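Local coordinates for protein putative primosome component (Streptococcus pyogenes serotype M3, PDB 2QGZ) that probably binds ATP through a P-loop NTPase domain and acts in the primosome as a DnaI-like loader of the replicative helicase, at residues I126-N129 / R133-A136; T185-P190 / D210-V215; L241-R244 / E248-T251. One frame throughout, in Å; residues are numbered along the deposited sequence.

Contact 1: residues I126-N129 / R133-A136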
loop_
_atom_site.group_PDB
_atom_site.type_symbol
_atom_site.label_atom_id
_atom_site.label_comp_id
_atom_site.label_asym_id
_atom_site.label_seq_id
_atom_site.Cartn_x
_atom_site.Cartn_y
_atom_site.Cartn_z
ATOM N N ILE A 126 -14.200 -8.605 -1.892
ATOM C CA ILE A 126 -13.220 -9.231 -1.002
ATOM C C ILE A 126 -13.789 -10.398 -0.195
ATOM O O ILE A 126 -14.809 -10.260 0.480
ATOM C CB ILE A 126 -12.639 -8.193 -0.001
ATOM C CG1 ILE A 126 -12.049 -7.002 -0.759
ATOM C CG2 ILE A 126 -11.601 -8.848 0.878
ATOM C CD1 ILE A 126 -11.091 -7.376 -1.887
ATOM N N ASP A 127 -13.130 -11.549 -0.262
ATOM C CA ASP A 127 -13.592 -12.709 0.490
ATOM C C ASP A 127 -13.113 -12.624 1.930
ATOM O O ASP A 127 -11.930 -12.398 2.189
ATOM C CB ASP A 127 -13.075 -14.023 -0.121
ATOM C CG ASP A 127 -13.813 -14.420 -1.408
ATOM O OD1 ASP A 127 -15.053 -14.277 -1.463
ATOM O OD2 ASP A 127 -13.151 -14.891 -2.353
ATOM N N VAL A 128 -14.048 -12.789 2.861
ATOM C CA VAL A 128 -13.750 -12.767 4.285
ATOM C C VAL A 128 -14.197 -14.131 4.803
ATOM O O VAL A 128 -15.203 -14.255 5.496
ATOM C CB VAL A 128 -14.528 -11.642 5.015
ATOM C CG1 VAL A 128 -14.010 -11.490 6.435
ATOM C CG2 VAL A 128 -14.389 -10.326 4.257
ATOM N N ASN A 129 -13.425 -15.154 4.455
ATOM C CA ASN A 129 -13.728 -16.526 4.830
ATOM C C ASN A 129 -12.594 -17.205 5.614
ATOM O O ASN A 129 -12.441 -18.427 5.566
ATOM C CB ASN A 129 -14.040 -17.312 3.549
ATOM C CG ASN A 129 -12.970 -17.123 2.474
ATOM O OD1 ASN A 129 -13.108 -17.599 1.337
ATOM N ND2 ASN A 129 -11.897 -16.425 2.831
ATOM N N ARG A 133 -8.356 -13.182 7.219
ATOM C CA ARG A 133 -9.038 -12.220 6.367
ATOM C C ARG A 133 -10.079 -11.457 7.178
ATOM O O ARG A 133 -10.386 -10.307 6.885
ATOM C CB ARG A 133 -9.664 -12.931 5.160
ATOM C CG ARG A 133 -8.605 -13.691 4.348
ATOM C CD ARG A 133 -9.115 -14.243 3.023
ATOM N NE ARG A 133 -9.424 -13.143 2.127
ATOM C CZ ARG A 133 -8.728 -12.836 1.044
ATOM N NH1 ARG A 133 -7.670 -13.555 0.699
ATOM N NH2 ARG A 133 -9.089 -11.788 0.319
ATOM N N MET A 134 -10.599 -12.091 8.216
ATOM C CA MET A 134 -11.573 -11.451 9.097
ATOM C C MET A 134 -10.831 -10.318 9.803
ATOM O O MET A 134 -11.323 -9.201 9.899
ATOM C CB MET A 134 -12.068 -12.449 10.135
ATOM C CG MET A 134 -13.556 -12.402 10.432
ATOM S SD MET A 134 -14.025 -13.795 11.523
ATOM C CE MET A 134 -13.998 -15.195 10.370
ATOM N N GLU A 135 -9.631 -10.627 10.289
ATOM C CA GLU A 135 -8.796 -9.656 10.985
ATOM C C GLU A 135 -8.358 -8.518 10.062
ATOM O O GLU A 135 -8.548 -7.349 10.389
ATOM C CB GLU A 135 -7.563 -10.353 11.580
ATOM C CG GLU A 135 -7.849 -11.190 12.819
ATOM C CD GLU A 135 -6.643 -12.017 13.278
ATOM O OE1 GLU A 135 -6.307 -13.026 12.613
ATOM O OE2 GLU A 135 -6.023 -11.656 14.305
ATOM N N ALA A 136 -7.789 -8.859 8.908
ATOM C CA ALA A 136 -7.336 -7.849 7.956
ATOM C C ALA A 136 -8.492 -6.975 7.459
ATOM O O ALA A 136 -8.360 -5.759 7.370
ATOM C CB ALA A 136 -6.626 -8.510 6.772
#

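Contact 2: residues T185-P190 / D210-V215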
loop_
_atom_site.group_PDB
_atom_site.type_symbol
_atom_site.label_atom_id
_atom_site.label_comp_id
_atom_site.label_asym_id
_atom_site.label_seq_id
_atom_site.Cartn_x
_atom_site.Cartn_y
_atom_site.Cartn_z
ATOM N N THR A 185 -2.928 6.417 -3.811
ATOM C CA THR A 185 -2.064 6.017 -4.903
ATOM C C THR A 185 -1.640 4.584 -4.654
ATOM O O THR A 185 -1.125 4.253 -3.583
ATOM C CB THR A 185 -0.804 6.889 -5.008
ATOM O OG1 THR A 185 -1.177 8.222 -5.369
ATOM C CG2 THR A 185 0.139 6.336 -6.073
ATOM N N LEU A 186 -1.890 3.735 -5.645
ATOM C CA LEU A 186 -1.519 2.329 -5.581
ATOM C C LEU A 186 -0.311 2.238 -6.500
ATOM O O LEU A 186 -0.394 2.545 -7.682
ATOM C CB LEU A 186 -2.665 1.467 -6.104
ATOM C CG LEU A 186 -3.987 1.656 -5.356
ATOM C CD1 LEU A 186 -5.146 1.144 -6.193
ATOM C CD2 LEU A 186 -3.916 0.921 -4.042
ATOM N N LEU A 187 0.812 1.810 -5.953
ATOM C CA LEU A 187 2.041 1.746 -6.719
ATOM C C LEU A 187 2.726 0.386 -6.678
ATOM O O LEU A 187 2.915 -0.190 -5.611
ATOM C CB LEU A 187 2.971 2.839 -6.189
ATOM C CG LEU A 187 4.440 2.928 -6.578
ATOM C CD1 LEU A 187 4.899 4.369 -6.420
ATOM C CD2 LEU A 187 5.275 1.989 -5.708
ATOM N N HIS A 188 3.091 -0.135 -7.845
ATOM C CA HIS A 188 3.779 -1.419 -7.905
ATOM C C HIS A 188 5.262 -1.099 -7.729
ATOM O O HIS A 188 5.931 -0.701 -8.682
ATOM C CB HIS A 188 3.539 -2.099 -9.253
ATOM C CG HIS A 188 4.058 -3.501 -9.317
ATOM N ND1 HIS A 188 5.043 -3.893 -10.198
ATOM C CD2 HIS A 188 3.736 -4.603 -8.596
ATOM C CE1 HIS A 188 5.305 -5.177 -10.018
ATOM N NE2 HIS A 188 4.525 -5.631 -9.052
ATOM N N PHE A 189 5.764 -1.278 -6.509
ATOM C CA PHE A 189 7.152 -0.959 -6.186
ATOM C C PHE A 189 8.238 -1.453 -7.148
ATOM O O PHE A 189 9.041 -0.654 -7.638
ATOM C CB PHE A 189 7.505 -1.418 -4.765
ATOM C CG PHE A 189 8.791 -0.838 -4.265
ATOM C CD1 PHE A 189 8.893 0.524 -4.000
ATOM C CD2 PHE A 189 9.926 -1.636 -4.126
ATOM C CE1 PHE A 189 10.106 1.085 -3.610
ATOM C CE2 PHE A 189 11.147 -1.083 -3.735
ATOM C CZ PHE A 189 11.236 0.276 -3.479
ATOM N N PRO A 190 8.296 -2.769 -7.418
ATOM C CA PRO A 190 9.323 -3.283 -8.337
ATOM C C PRO A 190 9.429 -2.494 -9.654
ATOM O O PRO A 190 10.528 -2.303 -10.175
ATOM C CB PRO A 190 8.893 -4.729 -8.554
ATOM C CG PRO A 190 8.303 -5.090 -7.219
ATOM C CD PRO A 190 7.468 -3.868 -6.887
ATOM N N ASP A 210 7.581 13.150 -6.567
ATOM C CA ASP A 210 6.828 14.196 -5.885
ATOM C C ASP A 210 5.332 13.931 -5.929
ATOM O O ASP A 210 4.592 14.344 -5.038
ATOM C CB ASP A 210 7.108 15.565 -6.498
ATOM C CG ASP A 210 8.163 16.337 -5.732
ATOM O OD1 ASP A 210 8.121 16.318 -4.482
ATOM O OD2 ASP A 210 9.019 16.974 -6.380
ATOM N N ALA A 211 4.887 13.243 -6.972
ATOM C CA ALA A 211 3.474 12.931 -7.114
ATOM C C ALA A 211 3.123 11.757 -6.216
ATOM O O ALA A 211 1.956 11.421 -6.035
ATOM C CB ALA A 211 3.164 12.582 -8.564
ATOM N N VAL A 212 4.144 11.150 -5.633
ATOM C CA VAL A 212 3.960 9.981 -4.793
ATOM C C VAL A 212 4.148 10.192 -3.292
ATOM O O VAL A 212 3.370 9.676 -2.492
ATOM C CB VAL A 212 4.906 8.851 -5.285
ATOM C CG1 VAL A 212 5.168 7.841 -4.194
ATOM C CG2 VAL A 212 4.300 8.180 -6.502
ATOM N N LYS A 213 5.160 10.953 -2.898
ATOM C CA LYS A 213 5.417 11.138 -1.479
ATOM C C LYS A 213 4.416 11.966 -0.687
ATOM O O LYS A 213 4.304 11.793 0.521
ATOM C CB LYS A 213 6.822 11.705 -1.258
ATOM C CG LYS A 213 7.029 13.142 -1.684
ATOM C CD LYS A 213 8.353 13.644 -1.123
ATOM C CE LYS A 213 8.739 15.006 -1.676
ATOM N NZ LYS A 213 7.677 16.022 -1.477
ATOM N N ASN A 214 3.683 12.859 -1.338
ATOM C CA ASN A 214 2.741 13.674 -0.586
ATOM C C ASN A 214 1.267 13.286 -0.712
ATOM O O ASN A 214 0.400 14.009 -0.222
ATOM C CB ASN A 214 2.921 15.160 -0.936
ATOM C CG ASN A 214 2.320 16.090 0.127
ATOM O OD1 ASN A 214 2.609 15.949 1.319
ATOM N ND2 ASN A 214 1.485 17.041 -0.302
ATOM N N VAL A 215 0.966 12.155 -1.349
ATOM C CA VAL A 215 -0.429 11.746 -1.465
ATOM C C VAL A 215 -0.968 11.372 -0.084
ATOM O O VAL A 215 -0.243 10.840 0.755
ATOM C CB VAL A 215 -0.603 10.558 -2.424
ATOM C CG1 VAL A 215 -0.186 10.975 -3.833
ATOM C CG2 VAL A 215 0.210 9.357 -1.940
HETATM O O HOH W 1 0.320 9.659 -7.123
#

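Contact 3: residues L241-R244 / E248-T251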
loop_
_atom_site.group_PDB
_atom_site.type_symbol
_atom_site.label_atom_id
_atom_site.label_comp_id
_atom_site.label_asym_id
_atom_site.label_seq_id
_atom_site.Cartn_x
_atom_site.Cartn_y
_atom_site.Cartn_z
ATOM N N LEU A 241 9.729 7.258 2.628
ATOM C CA LEU A 241 9.208 6.802 3.906
ATOM C C LEU A 241 9.517 7.824 4.998
ATOM O O LEU A 241 8.638 8.186 5.792
ATOM C CB LEU A 241 9.787 5.424 4.248
ATOM C CG LEU A 241 8.905 4.184 3.980
ATOM C CD1 LEU A 241 7.941 4.408 2.826
ATOM C CD2 LEU A 241 9.800 2.974 3.718
ATOM N N GLN A 242 10.754 8.311 5.021
ATOM C CA GLN A 242 11.174 9.303 6.011
ATOM C C GLN A 242 10.239 10.506 5.981
ATOM O O GLN A 242 9.756 10.959 7.010
ATOM C CB GLN A 242 12.594 9.765 5.708
ATOM C CG GLN A 242 13.093 10.846 6.610
ATOM C CD GLN A 242 14.529 11.216 6.299
ATOM O OE1 GLN A 242 15.281 11.624 7.179
ATOM N NE2 GLN A 242 14.909 11.089 5.039
ATOM N N TYR A 243 9.980 11.017 4.786
ATOM C CA TYR A 243 9.102 12.158 4.628
ATOM C C TYR A 243 7.669 11.870 5.075
ATOM O O TYR A 243 7.014 12.740 5.655
ATOM C CB TYR A 243 9.111 12.609 3.171
ATOM C CG TYR A 243 8.059 13.633 2.837
ATOM C CD1 TYR A 243 6.800 13.241 2.383
ATOM C CD2 TYR A 243 8.324 14.997 2.961
ATOM C CE1 TYR A 243 5.827 14.184 2.055
ATOM C CE2 TYR A 243 7.366 15.955 2.632
ATOM C CZ TYR A 243 6.116 15.542 2.182
ATOM O OH TYR A 243 5.155 16.478 1.873
ATOM N N ARG A 244 7.171 10.661 4.810
ATOM C CA ARG A 244 5.813 10.342 5.215
ATOM C C ARG A 244 5.741 10.146 6.729
ATOM O O ARG A 244 4.699 10.392 7.340
ATOM C CB ARG A 244 5.278 9.126 4.435
ATOM C CG ARG A 244 5.050 9.437 2.948
ATOM C CD ARG A 244 4.476 8.248 2.156
ATOM N NE ARG A 244 3.056 8.042 2.423
ATOM C CZ ARG A 244 2.076 8.804 1.943
ATOM N NH1 ARG A 244 2.346 9.834 1.157
ATOM N NH2 ARG A 244 0.818 8.545 2.263
ATOM N N GLU A 248 3.292 12.489 8.817
ATOM C CA GLU A 248 2.174 11.703 9.345
ATOM C C GLU A 248 1.186 11.327 8.244
ATOM O O GLU A 248 -0.007 11.611 8.338
ATOM C CB GLU A 248 1.445 12.476 10.454
ATOM C CG GLU A 248 2.353 12.910 11.605
ATOM C CD GLU A 248 1.627 13.728 12.671
ATOM O OE1 GLU A 248 0.825 14.620 12.312
ATOM O OE2 GLU A 248 1.871 13.489 13.875
ATOM N N LEU A 249 1.692 10.699 7.192
ATOM C CA LEU A 249 0.852 10.277 6.084
ATOM C C LEU A 249 0.785 8.734 6.074
ATOM O O LEU A 249 1.808 8.052 5.961
ATOM C CB LEU A 249 1.416 10.823 4.767
ATOM C CG LEU A 249 1.469 12.357 4.602
ATOM C CD1 LEU A 249 2.194 12.716 3.319
ATOM C CD2 LEU A 249 0.064 12.937 4.570
ATOM N N PRO A 250 -0.431 8.170 6.207
ATOM C CA PRO A 250 -0.686 6.723 6.223
ATOM C C PRO A 250 -0.032 6.025 5.037
ATOM O O PRO A 250 -0.223 6.424 3.888
ATOM C CB PRO A 250 -2.208 6.640 6.158
ATOM C CG PRO A 250 -2.654 7.935 6.789
ATOM C CD PRO A 250 -1.699 8.922 6.188
ATOM N N THR A 251 0.717 4.965 5.313
ATOM C CA THR A 251 1.418 4.237 4.270
ATOM C C THR A 251 1.191 2.746 4.437
ATOM O O THR A 251 1.366 2.204 5.528
ATOM C CB THR A 251 2.911 4.552 4.355
ATOM O OG1 THR A 251 3.079 5.977 4.364
ATOM C CG2 THR A 251 3.667 3.949 3.179
#

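Contact 1: residues I126-N129 / R133-A136
R133 and V128 carry most of this contact, with M134 and N129 completing it, where the loop 126-129 runs past the first turn of the helix that follows it. The R133 side chain leans back over the loop and gives its NE hydrogen to the backbone carbonyl of D127. The bond is short, 2.6 Å from R133 NE to D127 O, and bent to 146° at the hydrogen; the oxygen is tilted out of the guanidinium plane. A turn at chi3 (67°) in an otherwise extended start to the chain swings the guanidinium toward the I126 end of the loop. There its rim meets the methyl branch of I126, with I126 CG2 lying 3.9 Å from R133 NH2 in the plane of the group. N129 runs alongside the arginine in the same direction, its amide turned 86° from the guanidinium, and N129 ND2 approaches R133 CD at 3.5 Å.

V128 makes the apolar half. Its CG1, anti to the backbone N, rests on the backbone of the helix, 3.6 Å from M134 CA, and also comes within 4.1 Å of M134 CG. The carboxylate of D127 takes no part in gripping R133: it forms a salt bridge with R299, while R133 NH1 reaches the carbonyl of I163. That oxygen belongs to the loop leading into helix 165-179, within a sequence that resembles a Walker A P-loop, so R133 joins the loop 126-129 to what is probably the nucleotide-binding loop. The contact itself lies at the start of helix 131-146, between the C-terminal residues L294 and N298 and helix 165-179, where I126 packs on A171 and A136 on L168.

Contact 2: residues T185-P190 / D210-V215
T185 stands on a strand of the parallel sheet of a P-loop NTPase-like alpha/beta fold, and V215 faces it from the link between the short, irregular helical turn 210-213 and strand 217-221. The two segments belong to a beta-alpha-beta connection, since strands 184-188 and 217-221 are parallel neighbours in the sheet. The T185 side chain points toward V215 and the two cross at about a right angle. Its hydroxyl, anti to the carbonyl carbon (chi1 -66°), lies against one methyl of the valine, with T185 OG1 3.3 Å from V215 CG1, and T185 CB adds a contact of 4.1 Å to V215 CG2. The hydroxyl is also hydrogen-bonded to an ordered water, 2.7 Å from T185 OG1.

Two residues on, L187 points to the same side of the sheet. CG anti to the backbone N (chi1 169°) brings the branch to V212, and its CD1 alone does the touching, set against both methyls of the valine: L187 CD1 lies 3.9 Å from V212 CG2 and 4.1 Å from V212 CG1. The residues between and beyond serve other neighbours. L186 packs on strand 109-112, and H188 sits at the N-cap position of helix 189-197, with P190 CD over one face of its imidazole.

No direct hydrogen bond joins the segments, so the meeting is mostly buried apolar packing supplemented by one polar bridge: the water bound to T185 OG1 donates a hydrogen to the carbonyl of A211, 2.6 Å from A211 O.

Contact 3: residues L241-R244 / E248-T251
R244 leaves its helix with CG anti to the carbonyl carbon (chi1 -69°), runs on extended and then bends at chi3 (76°), which turns the guanidinium back across the chain that follows the helix; T251 answers with its hydroxyl set beside its own backbone N, facing the arginine. Two acceptors thus meet the edge of the guanidinium, both in its plane. R244 NE bonds to the threonine hydroxyl, 2.8 Å from T251 OG1, and R244 NH2 gives a straighter bond (166°) to the carbonyl of P250, 2.9 Å from P250 O. The donor stands above the plane of that carbonyl. T251 OG1 in turn donates to L249 O at 2.9 Å, so the hydroxyl accepts from the arginine and passes its own hydrogen on to the backbone.

L249 closes over one face of the guanidinium, its CB 3.4 Å from R244 NH2, and its CD1 approaches R244 NH1 as well as the ring carbon Y243 CE1.

A Schellman motif ends helix 237-247: E248 has positive phi, and L249 N is hydrogen-bonded to R244 O at 3.0 Å. The chain thereby turns, and so links helix 237-247 to strand 251-255 of the parallel sheet.

L241 reaches T251 with one methyl, L241 CD1 lying 4.3 Å from T251 CG2, and packs on L220 and on V285 and L288 of helix 281-288.

Contacts 2 and 3 are neighbours, their centres about 11 Å apart, and they join where N214 OD1 meets Y243 OH and V215 O meets R244 NH1. The loop before strand 217-221 is thereby fastened to the end of helix 237-247. Contact 1 lies about 26 Å from both, centre to centre, across the middle of the chain, and holds a different helix. Contact 2 is buried and chiefly apolar, bridged by one water; contacts 1 and 3 are partly buried and each turns on an arginine bonding to backbone carbonyls. In contact 3 that arginine also holds a threonine hydroxyl, whereas in contact 1 one hydrogen bond, to a single carbonyl, crosses between the segments.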